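PDB 4JZ6: salicylaldehyde dehydrogenase NahF from Pseudomonas putida, which probably catalyses the NAD+-dependent oxidation of salicylaldehyde to salicylate, a step in the bacterial breakdown of naphthalene. Local coordinates for residues 26-31 / 197-202; 57-62 / 230-235; 312-317 / 404-409; 391-396 / 414-419. All blocks are in the same frame, centred on the assembly; numbering follows the deposited sequence.

Contact 1: 26-31 / 197-202; sequences NAWIDS and THALIT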
loop_
_atom_site.group_PDB
_atom_site.type_symbol
_atom_site.label_atom_id
_atom_site.label_comp_id
_atom_site.label_asym_id
_atom_site.label_seq_id
_atom_site.Cartn_x
_atom_site.Cartn_y
_atom_site.Cartn_z
ATOM N N ASN A 26 -1.107 -29.960 6.405
ATOM C CA ASN A 26 -1.595 -31.122 5.667
ATOM C C ASN A 26 -2.429 -32.055 6.537
ATOM O O ASN A 26 -2.499 -33.262 6.286
ATOM C CB ASN A 26 -0.439 -31.881 5.002
ATOM C CG ASN A 26 -0.071 -31.311 3.640
ATOM O OD1 ASN A 26 -0.627 -30.301 3.199
ATOM N ND2 ASN A 26 0.879 -31.955 2.970
ATOM N N ALA A 27 -3.059 -31.490 7.564
ATOM C CA ALA A 27 -3.893 -32.274 8.469
ATOM C C ALA A 27 -5.239 -31.606 8.714
ATOM O O ALA A 27 -5.304 -30.428 9.070
ATOM C CB ALA A 27 -3.172 -32.512 9.788
ATOM N N TRP A 28 -6.316 -32.361 8.519
ATOM C CA TRP A 28 -7.645 -31.879 8.861
ATOM C C TRP A 28 -7.945 -32.209 10.319
ATOM O O TRP A 28 -7.866 -33.366 10.730
ATOM C CB TRP A 28 -8.690 -32.478 7.929
ATOM C CG TRP A 28 -8.601 -31.952 6.527
ATOM C CD1 TRP A 28 -7.973 -32.540 5.464
ATOM C CD2 TRP A 28 -9.160 -30.729 6.035
ATOM N NE1 TRP A 28 -8.108 -31.758 4.340
ATOM C CE2 TRP A 28 -8.835 -30.643 4.664
ATOM C CE3 TRP A 28 -9.906 -29.702 6.616
ATOM C CZ2 TRP A 28 -9.226 -29.566 3.871
ATOM C CZ3 TRP A 28 -10.291 -28.634 5.826
ATOM C CH2 TRP A 28 -9.952 -28.575 4.470
ATOM N N ILE A 29 -8.274 -31.181 11.098
ATOM C CA ILE A 29 -8.361 -31.308 12.551
ATOM C C ILE A 29 -9.524 -30.525 13.148
ATOM O O ILE A 29 -10.047 -29.597 12.531
ATOM C CB ILE A 29 -7.080 -30.784 13.228
ATOM C CG1 ILE A 29 -6.783 -29.365 12.753
ATOM C CG2 ILE A 29 -5.900 -31.684 12.930
ATOM C CD1 ILE A 29 -5.595 -28.739 13.426
ATOM N N ASP A 30 -9.916 -30.900 14.362
ATOM C CA ASP A 30 -10.910 -30.150 15.119
ATOM C C ASP A 30 -10.240 -28.922 15.724
ATOM O O ASP A 30 -9.013 -28.818 15.718
ATOM C CB ASP A 30 -11.492 -31.014 16.236
ATOM C CG ASP A 30 -12.144 -32.280 15.720
ATOM O OD1 ASP A 30 -12.845 -32.210 14.688
ATOM O OD2 ASP A 30 -11.951 -33.342 16.348
ATOM N N SER A 31 -11.039 -27.994 16.243
ATOM C CA SER A 31 -10.485 -26.814 16.898
ATOM C C SER A 31 -9.975 -27.192 18.280
ATOM O O SER A 31 -10.331 -28.241 18.813
ATOM C CB SER A 31 -11.532 -25.711 17.011
ATOM O OG SER A 31 -12.558 -26.085 17.914
ATOM N N THR A 197 -17.531 -24.770 1.249
ATOM C CA THR A 197 -16.916 -24.364 -0.006
ATOM C C THR A 197 -15.444 -24.020 0.174
ATOM O O THR A 197 -14.600 -24.399 -0.637
ATOM C CB THR A 197 -17.621 -23.143 -0.595
ATOM O OG1 THR A 197 -19.031 -23.271 -0.402
ATOM C CG2 THR A 197 -17.320 -23.028 -2.078
ATOM N N HIS A 198 -15.144 -23.291 1.243
ATOM C CA HIS A 198 -13.773 -22.894 1.533
ATOM C C HIS A 198 -12.912 -24.076 1.984
ATOM O O HIS A 198 -11.712 -24.126 1.714
ATOM C CB HIS A 198 -13.763 -21.772 2.568
ATOM C CG HIS A 198 -14.225 -20.462 2.024
ATOM N ND1 HIS A 198 -14.556 -19.393 2.826
ATOM C CD2 HIS A 198 -14.398 -20.042 0.746
ATOM C CE1 HIS A 198 -14.917 -18.371 2.069
ATOM N NE2 HIS A 198 -14.829 -18.739 0.803
ATOM N N ALA A 199 -13.524 -25.032 2.671
ATOM C CA ALA A 199 -12.809 -26.250 3.007
ATOM C C ALA A 199 -12.516 -27.005 1.712
ATOM O O ALA A 199 -11.418 -27.534 1.524
ATOM C CB ALA A 199 -13.618 -27.098 3.955
ATOM N N LEU A 200 -13.500 -27.030 0.813
ATOM C CA LEU A 200 -13.355 -27.724 -0.460
ATOM C C LEU A 200 -12.218 -27.158 -1.308
ATOM O O LEU A 200 -11.390 -27.910 -1.829
ATOM C CB LEU A 200 -14.661 -27.700 -1.257
ATOM C CG LEU A 200 -14.593 -28.513 -2.556
ATOM C CD1 LEU A 200 -14.165 -29.942 -2.262
ATOM C CD2 LEU A 200 -15.915 -28.486 -3.303
ATOM N N ILE A 201 -12.178 -25.837 -1.451
ATOM C CA ILE A 201 -11.127 -25.218 -2.245
ATOM C C ILE A 201 -9.778 -25.551 -1.623
ATOM O O ILE A 201 -8.812 -25.834 -2.328
ATOM C CB ILE A 201 -11.333 -23.679 -2.428
ATOM C CG1 ILE A 201 -10.325 -23.113 -3.428
ATOM C CG2 ILE A 201 -11.219 -22.935 -1.115
ATOM C CD1 ILE A 201 -10.585 -21.681 -3.808
ATOM N N THR A 202 -9.734 -25.561 -0.294
ATOM C CA THR A 202 -8.532 -25.957 0.420
ATOM C C THR A 202 -8.155 -27.384 0.044
ATOM O O THR A 202 -7.000 -27.664 -0.284
ATOM C CB THR A 202 -8.726 -25.882 1.945
ATOM O OG1 THR A 202 -9.123 -24.556 2.313
ATOM C CG2 THR A 202 -7.432 -26.249 2.672
#
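W28 reaches out from its strand and sets the far corner of its indole against one side of the helix, where A199 and T202, neighbours one turn apart, receive it. The benzo half does the touching. W28 CH2 lies 3.5 Å from A199 O. The methyl A199 CB is 4.0 Å from W28 CH2, and on the T202 side CG2 comes to 3.9 Å from that same W28 atom. The ring comes in at a slant to both residues, so this is ordinary van der Waals packing and not a stack. With CG anti to the carbonyl carbon (chi1 -70°), the indole swings across to the helix even though the two backbones stay well apart, W28 CA and A199 CA being 9.6 Å from each other. T202 turns its methyl to the ring and its hydroxyl to its own helix: T202 OG1 donates to H198 O at 2.7 Å, a carbonyl that also takes the backbone N-H of T202. The polar corner of the indole is used further along the helix, where NE1 is hydrogen-bonded to Q206 OE1, while F23 and Y217 pack beside the ring. With an alanine here the indole would be gone, probably leaving A199 and T202 without their packing partner and Q206 OE1 without its N-H donor. Strand 27-29 is an outermost strand of the N-terminal four-stranded sheet, and helix 195-208 is the connection of a beta-alpha-beta crossover between parallel strands 186-189 and 215-218. The contact therefore fastens a small sheet to the Rossmann-like, NAD-binding half of the aldehyde dehydrogenase fold.

Contact 2: 57-62 / 230-235; sequences TDAIKA and DALISA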
loop_
_atom_site.group_PDB
_atom_site.type_symbol
_atom_site.label_atom_id
_atom_site.label_comp_id
_atom_site.label_asym_id
_atom_site.label_seq_id
_atom_site.Cartn_x
_atom_site.Cartn_y
_atom_site.Cartn_z
ATOM N N THR A 57 -5.972 -19.872 19.709
ATOM C CA THR A 57 -4.904 -20.857 19.787
ATOM C C THR A 57 -4.685 -21.540 18.443
ATOM O O THR A 57 -3.546 -21.693 18.002
ATOM C CB THR A 57 -5.185 -21.929 20.860
ATOM O OG1 THR A 57 -5.380 -21.302 22.134
ATOM C CG2 THR A 57 -4.017 -22.896 20.953
ATOM N N ASP A 58 -5.777 -21.943 17.793
ATOM C CA ASP A 58 -5.697 -22.575 16.474
ATOM C C ASP A 58 -5.078 -21.623 15.459
ATOM O O ASP A 58 -4.288 -22.032 14.606
ATOM C CB ASP A 58 -7.077 -23.028 15.982
ATOM C CG ASP A 58 -7.657 -24.169 16.812
ATOM O OD1 ASP A 58 -7.093 -25.287 16.782
ATOM O OD2 ASP A 58 -8.690 -23.953 17.484
ATOM N N ALA A 59 -5.432 -20.349 15.564
ATOM C CA ALA A 59 -4.941 -19.349 14.629
ATOM C C ALA A 59 -3.430 -19.162 14.748
ATOM O O ALA A 59 -2.733 -19.009 13.746
ATOM C CB ALA A 59 -5.664 -18.030 14.840
ATOM N N ILE A 60 -2.924 -19.175 15.974
ATOM C CA ILE A 60 -1.493 -19.013 16.181
ATOM C C ILE A 60 -0.748 -20.246 15.667
ATOM O O ILE A 60 0.336 -20.130 15.083
ATOM C CB ILE A 60 -1.156 -18.750 17.662
ATOM C CG1 ILE A 60 -1.909 -17.514 18.163
ATOM C CG2 ILE A 60 0.331 -18.562 17.844
ATOM C CD1 ILE A 60 -1.742 -16.303 17.274
ATOM N N LYS A 61 -1.344 -21.419 15.876
ATOM C CA LYS A 61 -0.789 -22.670 15.368
ATOM C C LYS A 61 -0.698 -22.615 13.849
ATOM O O LYS A 61 0.256 -23.120 13.253
ATOM C CB LYS A 61 -1.656 -23.858 15.788
ATOM C CG LYS A 61 -0.939 -24.874 16.658
ATOM C CD LYS A 61 -0.851 -24.401 18.102
ATOM C CE LYS A 61 -0.005 -25.343 18.960
ATOM N NZ LYS A 61 1.463 -25.103 18.812
ATOM N N ALA A 62 -1.700 -21.991 13.235
ATOM C CA ALA A 62 -1.750 -21.839 11.787
ATOM C C ALA A 62 -0.630 -20.927 11.289
ATOM O O ALA A 62 0.009 -21.205 10.270
ATOM C CB ALA A 62 -3.109 -21.298 11.360
ATOM N N ASP A 230 -7.521 -10.192 14.948
ATOM C CA ASP A 230 -6.609 -9.392 15.767
ATOM C C ASP A 230 -5.356 -10.169 16.140
ATOM O O ASP A 230 -4.250 -9.633 16.089
ATOM C CB ASP A 230 -7.293 -8.910 17.048
ATOM C CG ASP A 230 -8.457 -7.976 16.778
ATOM O OD1 ASP A 230 -8.508 -7.364 15.689
ATOM O OD2 ASP A 230 -9.326 -7.849 17.668
ATOM N N ALA A 231 -5.535 -11.434 16.512
ATOM C CA ALA A 231 -4.415 -12.283 16.913
ATOM C C ALA A 231 -3.450 -12.528 15.757
ATOM O O ALA A 231 -2.227 -12.533 15.936
ATOM C CB ALA A 231 -4.923 -13.597 17.453
ATOM N N LEU A 232 -4.010 -12.735 14.570
ATOM C CA LEU A 232 -3.204 -12.980 13.385
ATOM C C LEU A 232 -2.470 -11.718 12.917
ATOM O O LEU A 232 -1.306 -11.773 12.517
ATOM C CB LEU A 232 -4.076 -13.575 12.279
ATOM C CG LEU A 232 -4.511 -15.007 12.609
ATOM C CD1 LEU A 232 -5.748 -15.412 11.827
ATOM C CD2 LEU A 232 -3.369 -15.983 12.344
ATOM N N ILE A 233 -3.148 -10.580 12.980
ATOM C CA ILE A 233 -2.541 -9.315 12.585
ATOM C C ILE A 233 -1.432 -8.938 13.559
ATOM O O ILE A 233 -0.385 -8.429 13.151
ATOM C CB ILE A 233 -3.595 -8.187 12.521
ATOM C CG1 ILE A 233 -4.611 -8.474 11.414
ATOM C CG2 ILE A 233 -2.935 -6.838 12.280
ATOM C CD1 ILE A 233 -5.864 -7.645 11.530
ATOM N N SER A 234 -1.658 -9.209 14.844
ATOM C CA SER A 234 -0.679 -8.907 15.886
ATOM C C SER A 234 0.426 -9.951 15.938
ATOM O O SER A 234 1.398 -9.795 16.673
ATOM C CB SER A 234 -1.356 -8.816 17.255
ATOM O OG SER A 234 -2.405 -7.866 17.251
ATOM N N ALA A 235 0.265 -11.020 15.162
ATOM C CA ALA A 235 1.224 -12.122 15.148
ATOM C C ALA A 235 2.485 -11.781 14.357
ATOM O O ALA A 235 2.404 -11.355 13.205
ATOM C CB ALA A 235 0.580 -13.379 14.592
#
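A59 and L232, with I60 and A231 beside them, meet without a ring or a charged plane between them, and the flat groups here are peptide carbonyls. A59 O has the methyl L232 CD2 against it at 3.4 Å, and A231 O has I60 CD1 at 4.0 Å, so each helix lays an aliphatic tip on a carbonyl of the other. A third carbonyl, D230 O, is gripped on both faces: S234 N comes from one and S234 OG from the other, the hydroxyl at 2.8 Å. That same hydroxyl is also hydrogen-bonded to H260. This is helix-on-helix packing through small residues, joining helix 56-73 to helix 225-233, which follows strand 215-218 at the rim of the nucleotide-binding sheet; L218 of that strand touches A59, A62 and L232. The alanines let the backbones come close, A59 CA and L232 CA being 6.7 Å apart. L232 spreads its fork over the methyl of A59, with L232 CG 3.9 Å from A59 CB. I60 sends CG1 out anti to its carbonyl carbon (chi1 -57°), which carries I60 CD1 over to A231 CB at 4.2 Å.

Contact 3: 312-317 / 404-409; sequences KIADEF and VIRCKG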
loop_
_atom_site.group_PDB
_atom_site.type_symbol
_atom_site.label_atom_id
_atom_site.label_comp_id
_atom_site.label_asym_id
_atom_site.label_seq_id
_atom_site.Cartn_x
_atom_site.Cartn_y
_atom_site.Cartn_z
ATOM N N LYS A 312 -33.272 12.645 -20.975
ATOM C CA LYS A 312 -33.837 12.556 -22.323
ATOM C C LYS A 312 -34.214 11.121 -22.676
ATOM O O LYS A 312 -35.023 10.873 -23.567
ATOM C CB LYS A 312 -32.848 13.079 -23.372
ATOM C CG LYS A 312 -32.418 14.526 -23.200
ATOM C CD LYS A 312 -31.624 14.995 -24.412
ATOM C CE LYS A 312 -30.673 16.130 -24.056
ATOM N NZ LYS A 312 -29.650 15.710 -23.049
ATOM N N ILE A 313 -33.626 10.181 -21.954
ATOM C CA ILE A 313 -33.674 8.788 -22.340
ATOM C C ILE A 313 -34.246 7.928 -21.203
ATOM O O ILE A 313 -34.731 6.819 -21.434
ATOM C CB ILE A 313 -32.253 8.334 -22.798
ATOM C CG1 ILE A 313 -32.343 7.555 -24.106
ATOM C CG2 ILE A 313 -31.484 7.607 -21.692
ATOM C CD1 ILE A 313 -33.165 8.276 -25.151
ATOM N N ALA A 314 -34.229 8.484 -19.991
ATOM C CA ALA A 314 -34.587 7.779 -18.757
ATOM C C ALA A 314 -35.905 7.001 -18.787
ATOM O O ALA A 314 -35.923 5.802 -18.508
ATOM C CB ALA A 314 -34.593 8.749 -17.592
ATOM N N ASP A 315 -37.000 7.690 -19.099
ATOM C CA ASP A 315 -38.320 7.065 -19.116
ATOM C C ASP A 315 -38.365 5.821 -19.997
ATOM O O ASP A 315 -38.938 4.799 -19.614
ATOM C CB ASP A 315 -39.392 8.059 -19.572
ATOM C CG ASP A 315 -39.796 9.028 -18.478
ATOM O OD1 ASP A 315 -39.675 8.671 -17.288
ATOM O OD2 ASP A 315 -40.246 10.144 -18.811
ATOM N N GLU A 316 -37.757 5.909 -21.176
ATOM C CA GLU A 316 -37.752 4.788 -22.104
ATOM C C GLU A 316 -36.885 3.662 -21.564
ATOM O O GLU A 316 -37.294 2.501 -21.560
ATOM C CB GLU A 316 -37.245 5.227 -23.474
ATOM C CG GLU A 316 -37.177 4.115 -24.503
ATOM C CD GLU A 316 -36.505 4.564 -25.792
ATOM O OE1 GLU A 316 -36.247 5.782 -25.946
ATOM O OE2 GLU A 316 -36.226 3.699 -26.650
ATOM N N PHE A 317 -35.689 4.016 -21.099
ATOM C CA PHE A 317 -34.754 3.038 -20.550
ATOM C C PHE A 317 -35.327 2.320 -19.335
ATOM O O PHE A 317 -35.211 1.097 -19.217
ATOM C CB PHE A 317 -33.432 3.704 -20.166
ATOM C CG PHE A 317 -32.516 2.813 -19.381
ATOM C CD1 PHE A 317 -31.671 1.928 -20.029
ATOM C CD2 PHE A 317 -32.502 2.857 -17.993
ATOM C CE1 PHE A 317 -30.830 1.102 -19.308
ATOM C CE2 PHE A 317 -31.667 2.034 -17.267
ATOM C CZ PHE A 317 -30.829 1.156 -17.923
ATOM N N VAL A 404 -32.124 4.067 -9.760
ATOM C CA VAL A 404 -31.965 4.913 -10.934
ATOM C C VAL A 404 -31.808 6.372 -10.521
ATOM O O VAL A 404 -32.681 6.936 -9.858
ATOM C CB VAL A 404 -33.172 4.804 -11.884
ATOM C CG1 VAL A 404 -32.861 5.463 -13.207
ATOM C CG2 VAL A 404 -33.548 3.353 -12.096
ATOM N N ILE A 405 -30.685 6.976 -10.901
ATOM C CA ILE A 405 -30.504 8.409 -10.717
ATOM C C ILE A 405 -30.509 9.083 -12.079
ATOM O O ILE A 405 -29.694 8.764 -12.944
ATOM C CB ILE A 405 -29.189 8.736 -10.004
ATOM C CG1 ILE A 405 -29.054 7.900 -8.729
ATOM C CG2 ILE A 405 -29.131 10.217 -9.688
ATOM C CD1 ILE A 405 -27.655 7.879 -8.159
ATOM N N ARG A 406 -31.448 9.998 -12.276
ATOM C CA ARG A 406 -31.557 10.701 -13.541
ATOM C C ARG A 406 -30.657 11.927 -13.525
ATOM O O ARG A 406 -30.435 12.531 -12.474
ATOM C CB ARG A 406 -33.008 11.099 -13.803
ATOM C CG ARG A 406 -33.919 9.918 -14.076
ATOM C CD ARG A 406 -35.369 10.244 -13.792
ATOM N NE ARG A 406 -36.236 9.102 -14.060
ATOM C CZ ARG A 406 -37.090 9.028 -15.076
ATOM N NH1 ARG A 406 -37.833 7.940 -15.234
ATOM N NH2 ARG A 406 -37.213 10.041 -15.927
ATOM N N CYS A 407 -30.132 12.285 -14.692
ATOM C CA CYS A 407 -29.233 13.427 -14.801
ATOM C C CYS A 407 -29.390 14.120 -16.138
ATOM O O CYS A 407 -29.972 13.569 -17.071
ATOM C CB CYS A 407 -27.779 12.987 -14.627
ATOM S SG CYS A 407 -27.117 11.991 -15.992
ATOM N N LYS A 408 -28.863 15.335 -16.220
ATOM C CA LYS A 408 -28.881 16.096 -17.458
ATOM C C LYS A 408 -27.465 16.418 -17.907
ATOM O O LYS A 408 -26.804 17.286 -17.341
ATOM C CB LYS A 408 -29.688 17.388 -17.288
ATOM C CG LYS A 408 -31.192 17.181 -17.359
ATOM C CD LYS A 408 -31.937 18.076 -16.373
ATOM C CE LYS A 408 -33.438 17.787 -16.387
ATOM N NZ LYS A 408 -34.193 18.634 -15.416
ATOM N N GLY A 409 -26.995 15.707 -18.920
ATOM C CA GLY A 409 -25.743 16.060 -19.553
ATOM C C GLY A 409 -24.547 15.251 -19.101
ATOM O O GLY A 409 -24.553 14.612 -18.044
#
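NH1 and NH2 of R406 both bond to one oxygen of D315: NH1 stands 2.9 Å from D315 OD1 and NH2 3.1 Å from the same OD1. The NH1 bond is the straighter, with an N-H...O angle of 152° against 137° for NH2. D315 OD1 lies close to the guanidinium plane, at its edge, but the carboxylate is turned 60° from that plane, and both nitrogens approach OD1 from one face of the carboxylate. The result is a forked salt bridge, not the flat, two-oxygen kind. NH1 has a further and stronger partner in D384, so the arginine links two acids; the charge nearby would be expected to favour ionised carboxylates. Moving outward, A314 CB sits over one face of the guanidinium, 3.4 Å from R406 NH2 and 3.6 Å from R406 CZ, while R406 CG touches the same methyl at 3.8 Å. The arginine chain runs extended from CG to NE, and this carries its head past A314 to D315, the next residue of the helix. A leucine in its place would probably leave D315 and D384 without their shared counter-charge and A314 CB without the guanidinium face it rests on. V309 packs on A314, and V318 on R406. Strand 401-407 lies parallel to strand 306-310, from which helix 311-327 starts almost at once, so the contact clasps that helix to the neighbouring strand, the packing of a helix on a parallel-core alpha/beta sheet as in the catalytic domain of aldehyde dehydrogenases.

Contact 4: 391-396 / 414-419; sequences RIYDEE and IRIAND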
loop_
_atom_site.group_PDB
_atom_site.type_symbol
_atom_site.label_atom_id
_atom_site.label_comp_id
_atom_site.label_asym_id
_atom_site.label_seq_id
_atom_site.Cartn_x
_atom_site.Cartn_y
_atom_site.Cartn_z
ATOM N N ARG A 391 -30.432 7.747 1.710
ATOM C CA ARG A 391 -29.315 6.892 2.100
ATOM C C ARG A 391 -28.924 5.944 0.968
ATOM O O ARG A 391 -27.741 5.745 0.703
ATOM C CB ARG A 391 -29.661 6.088 3.354
ATOM C CG ARG A 391 -29.937 6.921 4.595
ATOM C CD ARG A 391 -30.321 6.025 5.761
ATOM N NE ARG A 391 -29.346 4.952 5.949
ATOM C CZ ARG A 391 -29.600 3.809 6.578
ATOM N NH1 ARG A 391 -30.807 3.579 7.084
ATOM N NH2 ARG A 391 -28.648 2.892 6.698
ATOM N N ILE A 392 -29.922 5.382 0.287
ATOM C CA ILE A 392 -29.679 4.395 -0.764
ATOM C C ILE A 392 -28.973 4.986 -1.993
ATOM O O ILE A 392 -28.464 4.250 -2.841
ATOM C CB ILE A 392 -30.983 3.663 -1.179
ATOM C CG1 ILE A 392 -30.665 2.286 -1.773
ATOM C CG2 ILE A 392 -31.797 4.507 -2.142
ATOM C CD1 ILE A 392 -31.878 1.406 -1.965
ATOM N N TYR A 393 -28.931 6.314 -2.072
ATOM C CA TYR A 393 -28.187 7.013 -3.120
ATOM C C TYR A 393 -26.722 6.561 -3.209
ATOM O O TYR A 393 -26.187 6.384 -4.300
ATOM C CB TYR A 393 -28.267 8.520 -2.879
ATOM C CG TYR A 393 -27.577 9.411 -3.889
ATOM C CD1 TYR A 393 -26.321 9.952 -3.626
ATOM C CD2 TYR A 393 -28.201 9.754 -5.082
ATOM C CE1 TYR A 393 -25.698 10.791 -4.533
ATOM C CE2 TYR A 393 -27.587 10.595 -5.995
ATOM C CZ TYR A 393 -26.337 11.109 -5.720
ATOM O OH TYR A 393 -25.723 11.946 -6.633
ATOM N N ASP A 394 -26.073 6.355 -2.069
ATOM C CA ASP A 394 -24.673 5.955 -2.108
ATOM C C ASP A 394 -24.328 4.813 -1.152
ATOM O O ASP A 394 -23.238 4.250 -1.224
ATOM C CB ASP A 394 -23.757 7.157 -1.860
ATOM C CG ASP A 394 -22.323 6.894 -2.284
ATOM O OD1 ASP A 394 -22.129 6.160 -3.281
ATOM O OD2 ASP A 394 -21.391 7.412 -1.624
ATOM N N GLU A 395 -25.243 4.468 -0.255
ATOM C CA GLU A 395 -25.011 3.334 0.634
ATOM C C GLU A 395 -25.127 2.012 -0.125
ATOM O O GLU A 395 -26.098 1.783 -0.846
ATOM C CB GLU A 395 -25.992 3.357 1.804
ATOM C CG GLU A 395 -25.334 3.527 3.158
ATOM C CD GLU A 395 -26.267 4.141 4.182
ATOM O OE1 GLU A 395 -26.814 3.384 5.012
ATOM O OE2 GLU A 395 -26.449 5.380 4.157
ATOM N N GLU A 396 -24.132 1.148 0.036
ATOM C CA GLU A 396 -24.147 -0.154 -0.620
ATOM C C GLU A 396 -25.278 -1.018 -0.078
ATOM O O GLU A 396 -25.488 -1.088 1.130
ATOM C CB GLU A 396 -22.803 -0.867 -0.435
ATOM C CG GLU A 396 -22.656 -2.128 -1.264
ATOM C CD GLU A 396 -21.284 -2.759 -1.138
ATOM O OE1 GLU A 396 -20.808 -3.348 -2.132
ATOM O OE2 GLU A 396 -20.680 -2.669 -0.044
ATOM N N ILE A 414 -20.766 12.663 -14.897
ATOM C CA ILE A 414 -19.456 12.480 -14.285
ATOM C C ILE A 414 -19.498 12.869 -12.811
ATOM O O ILE A 414 -18.947 12.169 -11.956
ATOM C CB ILE A 414 -18.371 13.296 -15.024
ATOM C CG1 ILE A 414 -18.224 12.778 -16.458
ATOM C CG2 ILE A 414 -17.042 13.221 -14.293
ATOM C CD1 ILE A 414 -17.245 13.547 -17.303
ATOM N N ARG A 415 -20.179 13.978 -12.522
ATOM C CA ARG A 415 -20.323 14.476 -11.158
ATOM C C ARG A 415 -20.963 13.423 -10.258
ATOM O O ARG A 415 -20.415 13.073 -9.209
ATOM C CB ARG A 415 -21.164 15.755 -11.155
ATOM C CG ARG A 415 -21.048 16.593 -9.894
ATOM C CD ARG A 415 -21.527 18.021 -10.135
ATOM N NE ARG A 415 -22.961 18.104 -10.431
ATOM C CZ ARG A 415 -23.480 18.633 -11.542
ATOM N NH1 ARG A 415 -22.687 19.133 -12.484
ATOM N NH2 ARG A 415 -24.799 18.667 -11.711
ATOM N N ILE A 416 -22.116 12.914 -10.686
ATOM C CA ILE A 416 -22.860 11.915 -9.927
ATOM C C ILE A 416 -22.064 10.627 -9.733
ATOM O O ILE A 416 -22.069 10.042 -8.652
ATOM C CB ILE A 416 -24.212 11.605 -10.592
ATOM C CG1 ILE A 416 -25.077 12.865 -10.619
ATOM C CG2 ILE A 416 -24.935 10.476 -9.865
ATOM C CD1 ILE A 416 -26.347 12.710 -11.400
ATOM N N ALA A 417 -21.363 10.191 -10.770
ATOM C CA ALA A 417 -20.530 9.006 -10.639
ATOM C C ALA A 417 -19.409 9.279 -9.644
ATOM O O ALA A 417 -19.128 8.465 -8.768
ATOM C CB ALA A 417 -19.968 8.587 -11.985
ATOM N N ASN A 418 -18.783 10.442 -9.773
ATOM C CA ASN A 418 -17.645 10.787 -8.932
ATOM C C ASN A 418 -18.004 11.188 -7.500
ATOM O O ASN A 418 -17.120 11.302 -6.645
ATOM C CB ASN A 418 -16.803 11.878 -9.593
ATOM C CG ASN A 418 -15.777 11.315 -10.557
ATOM O OD1 ASN A 418 -15.473 10.125 -10.528
ATOM N ND2 ASN A 418 -15.230 12.172 -11.408
ATOM N N ASP A 419 -19.288 11.398 -7.228
ATOM C CA ASP A 419 -19.681 11.805 -5.880
ATOM C C ASP A 419 -19.920 10.615 -4.937
ATOM O O ASP A 419 -20.198 10.791 -3.752
ATOM C CB ASP A 419 -20.859 12.789 -5.911
ATOM C CG ASP A 419 -22.205 12.130 -5.629
ATOM O OD1 ASP A 419 -23.052 12.792 -4.982
ATOM O OD2 ASP A 419 -22.434 10.973 -6.056
#
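Y393 closes a run, 391-393, of helical backbone angles and D394 follows it, R391 O accepting the N-H of both D394 and E395; I416 and D419 face them from the end of a helix, at CA-CA separations of 9.9 Å from Y393 to I416 and 8.6 Å from D394 to D419. The Y393 side chain bridges the distance, CG being anti to the backbone N (chi1 -179°) so that the ring stretches out to the helix end. The Y393 hydroxyl, OH, donates to D419 OD1 at 3.3 Å, a long bond that meets the oxygen from above the carboxylate plane. The same OD1 of D419 sits at the ring edge, in plane, 3.3 Å from Y393 CE1, while the carboxylate stands almost square to the ring. I416 comes in obliquely, its CG2 methyl 3.6 Å from Y393 OH. Helix 410-418 is the connection of a beta-alpha-beta crossover from strand 401-407 to strand 425-429, which lies parallel to it beyond two intervening strands, and the 391-396 loop, leading into strand 401-407, covers the C-terminal end of that helix. R306 ties the two together: its guanidinium is salt-bridged to D419 OD2 and hydrogen-bonded to I416 O and Y393 O. D394 is committed elsewhere, OD1 to S420 OG and OD2 to V421 N, just past the helix. OD1 of D394 and OD2 of D419 are 5.6 Å apart, and R306 beside D419 would probably offset like charge there.

Contacts 1 and 2 belong to the same side of the molecule, about 17 Å apart between centres, and meet where S31 packs on D58; both hold N-terminal elements to helices that flank strand 215-218, by carbon-rich packing with no hydrogen bond across. Contacts 3 and 4, centres about 15 Å apart, share the run from strand 401-407 into helix 410-418: one works on the strand's helix 311-327 side, the other on its helix 410-418 side, with I405 and C407 packing against Y393 and I416. Charge and hydroxyl bonds dominate there, nearer solvent at D315 and D419. Contact 1 is the most buried; contacts 2, 3 and 4 are only partly so.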